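Local coordinates for tropomodulin (Caenorhabditis elegans, PDB 1PGV), which probably caps the pointed ends of actin filaments, blocking their growth and shortening there, and is represented here by its C-terminal domain, at residues 35-40 / 56-61; 61-66 / 75-80; 147-152 / 164-169. All blocks are in the same frame, centred on the assembly; numbering follows the deposited sequence.

Contact 1 of 3, residues 35-40 / 56-61; sequences RLREDD and KERIRS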
# COMPACT_ATOMS: atom_id res chain seq x y z
N ARG A 35 -1.16 -14.07 -15.19
CA ARG A 35 -2.38 -13.31 -15.43
C ARG A 35 -2.19 -11.80 -15.32
O ARG A 35 -2.69 -11.05 -16.15
CB ARG A 35 -3.49 -13.78 -14.48
CG ARG A 35 -3.95 -15.21 -14.74
CD ARG A 35 -5.04 -15.63 -13.78
NE ARG A 35 -6.26 -14.85 -13.97
CZ ARG A 35 -7.29 -14.86 -13.12
NH1 ARG A 35 -7.23 -15.61 -12.02
NH2 ARG A 35 -8.37 -14.13 -13.37
N LEU A 36 -1.46 -11.36 -14.30
CA LEU A 36 -1.22 -9.93 -14.12
C LEU A 36 -0.42 -9.36 -15.29
O LEU A 36 -0.71 -8.27 -15.78
CB LEU A 36 -0.48 -9.68 -12.80
CG LEU A 36 -1.33 -9.86 -11.54
CD1 LEU A 36 -0.44 -9.83 -10.31
CD2 LEU A 36 -2.38 -8.77 -11.47
N ARG A 37 0.57 -10.12 -15.76
CA ARG A 37 1.39 -9.68 -16.88
C ARG A 37 0.55 -9.47 -18.14
O ARG A 37 0.81 -8.56 -18.92
CB ARG A 37 2.48 -10.71 -17.18
CG ARG A 37 3.60 -10.76 -16.17
CD ARG A 37 4.63 -11.81 -16.55
NE ARG A 37 5.77 -11.83 -15.63
CZ ARG A 37 6.66 -12.82 -15.57
NH1 ARG A 37 6.54 -13.87 -16.38
NH2 ARG A 37 7.66 -12.76 -14.71
N GLU A 38 -0.46 -10.31 -18.32
CA GLU A 38 -1.33 -10.22 -19.48
C GLU A 38 -2.48 -9.26 -19.22
O GLU A 38 -3.41 -9.16 -20.02
CB GLU A 38 -1.87 -11.61 -19.84
CG GLU A 38 -0.78 -12.64 -20.09
CD GLU A 38 -1.33 -14.00 -20.46
OE1 GLU A 38 -2.14 -14.55 -19.68
OE2 GLU A 38 -0.95 -14.53 -21.53
N ASP A 39 -2.41 -8.55 -18.10
CA ASP A 39 -3.44 -7.58 -17.73
C ASP A 39 -4.84 -8.19 -17.71
O ASP A 39 -5.79 -7.65 -18.27
CB ASP A 39 -3.38 -6.39 -18.70
CG ASP A 39 -4.27 -5.25 -18.27
OD1 ASP A 39 -4.47 -5.06 -17.05
OD2 ASP A 39 -4.77 -4.52 -19.16
N ASP A 40 -4.95 -9.33 -17.04
CA ASP A 40 -6.21 -10.06 -16.90
C ASP A 40 -7.29 -9.13 -16.36
O ASP A 40 -7.14 -8.56 -15.28
CB ASP A 40 -6.01 -11.25 -15.97
CG ASP A 40 -7.22 -12.15 -15.91
OD1 ASP A 40 -8.26 -11.73 -15.35
OD2 ASP A 40 -7.14 -13.28 -16.43
N LYS A 56 11.83 -15.27 -2.85
CA LYS A 56 11.79 -13.82 -2.97
C LYS A 56 11.85 -13.34 -4.41
O LYS A 56 11.41 -12.23 -4.72
CB LYS A 56 12.91 -13.20 -2.13
CG LYS A 56 12.93 -13.71 -0.70
CD LYS A 56 11.54 -13.65 -0.06
CE LYS A 56 11.50 -14.42 1.25
NZ LYS A 56 10.16 -14.38 1.90
N GLU A 57 12.41 -14.16 -5.29
CA GLU A 57 12.49 -13.77 -6.69
C GLU A 57 11.09 -13.84 -7.29
O GLU A 57 10.74 -13.06 -8.18
CB GLU A 57 13.43 -14.70 -7.46
CG GLU A 57 13.78 -14.20 -8.85
CD GLU A 57 14.78 -15.09 -9.56
OE1 GLU A 57 15.83 -15.40 -8.95
OE2 GLU A 57 14.53 -15.47 -10.73
N ARG A 58 10.29 -14.77 -6.80
CA ARG A 58 8.92 -14.94 -7.26
C ARG A 58 8.06 -13.78 -6.76
O ARG A 58 7.21 -13.25 -7.48
CB ARG A 58 8.33 -16.26 -6.77
CG ARG A 58 8.89 -17.50 -7.47
CD ARG A 58 8.42 -17.59 -8.92
NE ARG A 58 9.01 -16.56 -9.77
CZ ARG A 58 8.74 -16.41 -11.06
NH1 ARG A 58 7.88 -17.23 -11.66
NH2 ARG A 58 9.33 -15.45 -11.76
N ILE A 59 8.28 -13.38 -5.51
CA ILE A 59 7.54 -12.28 -4.93
C ILE A 59 7.90 -11.02 -5.72
O ILE A 59 7.03 -10.20 -6.02
CB ILE A 59 7.87 -12.09 -3.44
CG1 ILE A 59 7.31 -13.27 -2.64
CG2 ILE A 59 7.30 -10.77 -2.93
CD1 ILE A 59 7.57 -13.20 -1.16
N ARG A 60 9.17 -10.87 -6.05
CA ARG A 60 9.61 -9.72 -6.82
C ARG A 60 8.97 -9.74 -8.21
O ARG A 60 8.56 -8.70 -8.72
CB ARG A 60 11.14 -9.72 -6.99
CG ARG A 60 11.92 -9.26 -5.77
CD ARG A 60 13.42 -9.26 -6.08
NE ARG A 60 14.22 -8.62 -5.04
CZ ARG A 60 15.54 -8.49 -5.09
NH1 ARG A 60 16.21 -8.95 -6.14
NH2 ARG A 60 16.19 -7.89 -4.10
N SER A 61 8.88 -10.92 -8.81
CA SER A 61 8.28 -11.04 -10.13
C SER A 61 6.77 -10.79 -10.08
O SER A 61 6.19 -10.25 -11.02
CB SER A 61 8.56 -12.43 -10.72
OG SER A 61 8.13 -13.46 -9.85
O HOH W 1 7.41 -10.13 -13.80

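Contact 2 of 3, residues 61-66 / 75-80; sequences SLIEAA and FSLANT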
# COMPACT_ATOMS: atom_id res chain seq x y z
N SER A 61 8.88 -10.92 -8.81
CA SER A 61 8.28 -11.04 -10.13
C SER A 61 6.77 -10.79 -10.08
O SER A 61 6.19 -10.25 -11.02
CB SER A 61 8.56 -12.43 -10.72
OG SER A 61 8.13 -13.46 -9.85
N LEU A 62 6.15 -11.16 -8.96
CA LEU A 62 4.71 -10.95 -8.78
C LEU A 62 4.43 -9.45 -8.72
O LEU A 62 3.54 -8.94 -9.40
CB LEU A 62 4.25 -11.61 -7.48
CG LEU A 62 2.78 -11.41 -7.10
CD1 LEU A 62 1.87 -12.06 -8.15
CD2 LEU A 62 2.52 -12.00 -5.73
N ILE A 63 5.19 -8.74 -7.89
CA ILE A 63 5.03 -7.29 -7.76
C ILE A 63 5.23 -6.62 -9.11
O ILE A 63 4.45 -5.76 -9.50
CB ILE A 63 6.06 -6.71 -6.75
CG1 ILE A 63 5.72 -7.19 -5.34
CG2 ILE A 63 6.06 -5.19 -6.83
CD1 ILE A 63 6.79 -6.89 -4.30
N GLU A 64 6.27 -7.03 -9.82
CA GLU A 64 6.56 -6.46 -11.13
C GLU A 64 5.42 -6.75 -12.10
O GLU A 64 5.05 -5.91 -12.92
CB GLU A 64 7.87 -7.05 -11.66
CG GLU A 64 8.32 -6.48 -13.00
CD GLU A 64 9.64 -7.08 -13.47
OE1 GLU A 64 10.13 -6.68 -14.55
OE2 GLU A 64 10.20 -7.94 -12.76
N ALA A 65 4.85 -7.94 -11.99
CA ALA A 65 3.75 -8.33 -12.87
C ALA A 65 2.53 -7.45 -12.61
O ALA A 65 1.87 -6.99 -13.54
CB ALA A 65 3.39 -9.79 -12.62
N ALA A 66 2.25 -7.20 -11.33
CA ALA A 66 1.11 -6.37 -10.94
C ALA A 66 1.13 -4.99 -11.60
O ALA A 66 0.08 -4.37 -11.78
CB ALA A 66 1.08 -6.23 -9.42
N PHE A 75 -4.13 -5.93 -3.25
CA PHE A 75 -2.88 -6.67 -3.26
C PHE A 75 -2.42 -6.78 -1.82
O PHE A 75 -2.11 -5.78 -1.18
CB PHE A 75 -1.85 -5.94 -4.12
CG PHE A 75 -0.59 -6.72 -4.39
CD1 PHE A 75 -0.59 -8.11 -4.29
CD2 PHE A 75 0.58 -6.07 -4.76
CE1 PHE A 75 0.57 -8.84 -4.58
CE2 PHE A 75 1.74 -6.79 -5.05
CZ PHE A 75 1.73 -8.18 -4.95
N SER A 76 -2.41 -8.00 -1.29
CA SER A 76 -2.01 -8.21 0.10
C SER A 76 -0.84 -9.17 0.22
O SER A 76 -0.87 -10.28 -0.33
CB SER A 76 -3.20 -8.74 0.90
OG SER A 76 -2.95 -8.70 2.29
N LEU A 77 0.19 -8.73 0.94
CA LEU A 77 1.39 -9.53 1.16
C LEU A 77 1.74 -9.49 2.64
O LEU A 77 2.92 -9.42 3.00
CB LEU A 77 2.58 -8.97 0.37
CG LEU A 77 2.41 -8.52 -1.08
CD1 LEU A 77 1.68 -7.18 -1.12
CD2 LEU A 77 3.79 -8.38 -1.73
N ALA A 78 0.73 -9.53 3.48
CA ALA A 78 0.94 -9.49 4.92
C ALA A 78 1.62 -10.76 5.41
O ALA A 78 1.35 -11.85 4.92
CB ALA A 78 -0.39 -9.31 5.65
N ASN A 79 2.52 -10.60 6.37
CA ASN A 79 3.23 -11.73 6.95
C ASN A 79 3.81 -12.68 5.91
O ASN A 79 3.51 -13.88 5.91
CB ASN A 79 2.29 -12.48 7.89
CG ASN A 79 3.01 -13.51 8.73
OD1 ASN A 79 4.05 -13.23 9.32
ND2 ASN A 79 2.45 -14.72 8.79
N THR A 80 4.64 -12.15 5.01
CA THR A 80 5.29 -12.96 3.99
C THR A 80 6.80 -12.87 4.18
O THR A 80 7.58 -13.28 3.32
CB THR A 80 4.95 -12.47 2.57
OG1 THR A 80 5.21 -11.06 2.48
CG2 THR A 80 3.49 -12.74 2.24

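Contact 3 of 3, residues 147-152 / 164-169; sequences MDMMMA and ISFASM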
# COMPACT_ATOMS: atom_id res chain seq x y z
N MET A 147 6.96 12.78 10.14
CA MET A 147 6.69 14.09 9.55
C MET A 147 6.46 13.96 8.05
O MET A 147 5.63 14.67 7.47
CB MET A 147 7.84 15.05 9.84
CG MET A 147 8.14 15.16 11.32
SD MET A 147 6.78 15.86 12.27
CE MET A 147 7.65 16.49 13.71
N ASP A 148 7.20 13.05 7.42
CA ASP A 148 7.09 12.79 5.99
C ASP A 148 5.68 12.25 5.73
O ASP A 148 4.91 12.80 4.92
CB ASP A 148 8.12 11.74 5.59
CG ASP A 148 8.11 11.43 4.10
OD1 ASP A 148 7.04 11.51 3.45
OD2 ASP A 148 9.19 11.08 3.57
N MET A 149 5.35 11.18 6.44
CA MET A 149 4.06 10.50 6.30
C MET A 149 2.85 11.39 6.55
O MET A 149 1.86 11.34 5.80
CB MET A 149 3.99 9.31 7.24
CG MET A 149 4.95 8.19 6.90
SD MET A 149 4.67 6.78 7.97
CE MET A 149 5.45 5.49 7.00
N MET A 150 2.90 12.19 7.62
CA MET A 150 1.76 13.04 7.92
C MET A 150 1.50 14.06 6.83
O MET A 150 0.35 14.38 6.54
CB MET A 150 1.93 13.73 9.28
CG MET A 150 3.04 14.75 9.36
SD MET A 150 2.97 15.60 10.96
CE MET A 150 3.65 17.21 10.50
N MET A 151 2.56 14.58 6.22
CA MET A 151 2.37 15.56 5.16
C MET A 151 1.90 14.90 3.87
O MET A 151 1.08 15.47 3.13
CB MET A 151 3.67 16.33 4.90
CG MET A 151 4.12 17.16 6.10
SD MET A 151 2.78 18.17 6.79
CE MET A 151 2.68 19.46 5.60
N ALA A 152 2.41 13.70 3.59
CA ALA A 152 2.03 12.96 2.39
C ALA A 152 0.55 12.60 2.46
O ALA A 152 -0.19 12.75 1.49
CB ALA A 152 2.85 11.70 2.26
N ILE A 164 -0.85 2.53 10.28
CA ILE A 164 0.46 2.94 10.76
C ILE A 164 0.28 3.55 12.13
O ILE A 164 -0.67 4.31 12.36
CB ILE A 164 1.09 4.00 9.84
CG1 ILE A 164 1.42 3.36 8.49
CG2 ILE A 164 2.32 4.62 10.51
CD1 ILE A 164 2.09 4.30 7.51
N SER A 165 1.17 3.22 13.06
CA SER A 165 1.08 3.74 14.41
C SER A 165 2.06 4.90 14.56
O SER A 165 3.27 4.72 14.42
CB SER A 165 1.40 2.64 15.42
OG SER A 165 1.28 3.11 16.75
N PHE A 166 1.53 6.09 14.84
CA PHE A 166 2.34 7.30 15.01
C PHE A 166 2.53 7.61 16.49
O PHE A 166 1.61 7.43 17.29
CB PHE A 166 1.66 8.49 14.34
CG PHE A 166 1.55 8.39 12.85
CD1 PHE A 166 2.60 8.81 12.03
CD2 PHE A 166 0.41 7.85 12.25
CE1 PHE A 166 2.51 8.71 10.64
CE2 PHE A 166 0.31 7.75 10.87
CZ PHE A 166 1.36 8.17 10.06
N ALA A 167 3.72 8.07 16.85
CA ALA A 167 4.01 8.43 18.23
C ALA A 167 3.79 9.93 18.38
O ALA A 167 3.48 10.43 19.46
CB ALA A 167 5.46 8.05 18.59
N SER A 168 3.95 10.65 17.28
CA SER A 168 3.79 12.10 17.26
C SER A 168 2.33 12.53 17.37
O SER A 168 1.50 12.10 16.57
CB SER A 168 4.37 12.67 15.97
OG SER A 168 4.00 14.03 15.81
N MET A 169 2.03 13.38 18.35
CA MET A 169 0.68 13.92 18.55
C MET A 169 0.21 14.65 17.30
O MET A 169 -0.93 14.46 16.83
CB MET A 169 0.68 14.92 19.71
CG MET A 169 0.83 14.29 21.06
SD MET A 169 -0.52 13.15 21.33
CE MET A 169 -1.88 14.31 21.57

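Contact 1 of 3, residues 35-40 / 56-61
Arg-37 lays the end of its guanidinium group beside the CB of Ser-61, with NH2 and that carbon 4.1 Å apart. The two meet obliquely, and only 67 Å² of surface is buried between the segments, so this is a light, partly buried touch. The polar link is a water that bridges the two helices. It accepts from Arg-37 NH2 at 2.8 Å, lying in the plane of the guanidinium at its edge, and donates to the backbone carbonyl Ser-61 O at 3.0 Å. The side chain of Arg-37 reaches this point because it is stretched out from CG to NE (chi2 180°, chi3 177°), with its aliphatic part against Ala-65.

Arg-58 NH2 comes within 4.3 Å of Arg-37 NH2, a proximity of like charges that is probably moderated by Glu-30, which forms a salt bridge with NH1 of Arg-58. Ser-61 and Arg-58 also rest on Ile-33 of helix 29-37.

The end of that helix is fixed locally. Asp-39, with positive phi, is the C-prime residue of a Schellman motif in which Asp-40 N bonds to Arg-35 O at 3.0 Å, while Asp-39 N bonds to Leu-36 O. Arg-35 then grips Asp-40 side-on in a salt bridge: NE donates to OD2 of Asp-40 at 3.0 Å, and NH2 donates to OD1. The carboxylate is approached from above its plane, 81° out of it at OD2. Its OD1 also accepts from the backbone N of Asp-42 and of Leu-43.

Beneath this polar surface, Leu-36 packs on Leu-62, Ala-65 and Ala-66. A Schellman-capped first helix packed on helix 56-66 is consistent with the terminal cap of a leucine-rich-repeat domain.

Contact 2 of 3, residues 61-66 / 75-80
The Phe-75 ring turns its outer rim to Leu-62 and Ile-63 of helix 56-66, and what the segments share is apolar. Leu-62 reaches the ring edge near its plane, with CD2 3.9 Å from Phe-75 CE1 and CG 4.0 Å from Phe-75 CZ; the two side chains slide past each other in opposite directions. Farther round the same rim, Ile-63 CG1 lies 4.0 Å from Phe-75 CE2, its chain crossing that of the phenylalanine at about a right angle. Ala-66 CB approaches obliquely and more loosely, 4.5 Å from Phe-75 CE2. The ring gets this far because its CG stands anti to the backbone N (chi1 -171°), projecting from the strand into the helical layer.

A second kind of packing uses a ring face. Leu-77 places CD1 over the centre of the Phe-75 ring, 3.7 Å above its plane, while its other methyl, CD2, meets Ile-63 CD1 at 4.2 Å. Leu-77 thus touches both the aromatic ring and the helix.

A side-chain hydrogen bond within 75-80 closes the turn after the strand: Thr-80 OG1 donates to Leu-77 O at 2.9 Å, from 38° out of the carbonyl plane, and Asn-108 ND2 gives the same oxygen a second donor.

All five touching residues are buried. Strand 45-47, helix 56-66 and strand 74-76 form a beta-alpha-beta unit, and strand 102-104 flanks 74-76 on its other side in the parallel sheet; Leu-62 continues onto Ile-33 of helix 29-37, whereas Ile-63, Ala-66 and Phe-75 pack against helix 90-96.

Contact 3 of 3, residues 147-152 / 164-169
Met-149 carries the contact, and its successive atoms meet different partners. Its CB lies at the edge of the Phe-166 ring, in the ring plane, 3.8 Å from CE1. Next along the chain, SD makes a Met-aromatic contact: it sits 5.0 Å from the centroid of the Phe-166 ring, 59° off the ring normal, and so approaches obliquely. With the chain extended beyond CG (chi2 -175°), CE then meets Ile-164 CD1 tip to tip at 3.6 Å, and SD is equally close to that methyl. Ile-164 supports the aromatic ring too, holding CG2 3.7 Å above the plane of Phe-166, offset toward the rim.

Met-150 starts out toward the loop, but its end leads away to Glu-170 and Arg-174 of helix 169-190. At the far end of the loop, Ser-168 is the N-cap of that helix, its OG bonded to Ala-171 N. Glu-146, from helix 143-155, receives the backbone N-H groups of Ala-167 and Ser-168.

Sulfur, methyl and ring edge therefore join the loop to helix 143-155 by dispersion and shape; directional polar bonding comes from the neighbouring Glu-146.

Contacts 1 and 2 share Ser-61 and helix 56-66, their centres about 8 Å apart: one joins that helix to helix 29-37, the other to strand 74-76. Contact 2 is wholly buried and apolar, built on an aromatic ring. Contact 1, farther from the centre of the chain, is partly buried and reaches the surface, with arginines and a bridging water. Contact 3 lies on the opposite side of that centre, its own centre about 25 Å from that of contact 2. Partly buried like contact 1, it is nevertheless apolar like contact 2, and it ties a helix to a loop after the edge strand 161-163, leading into the long final helix.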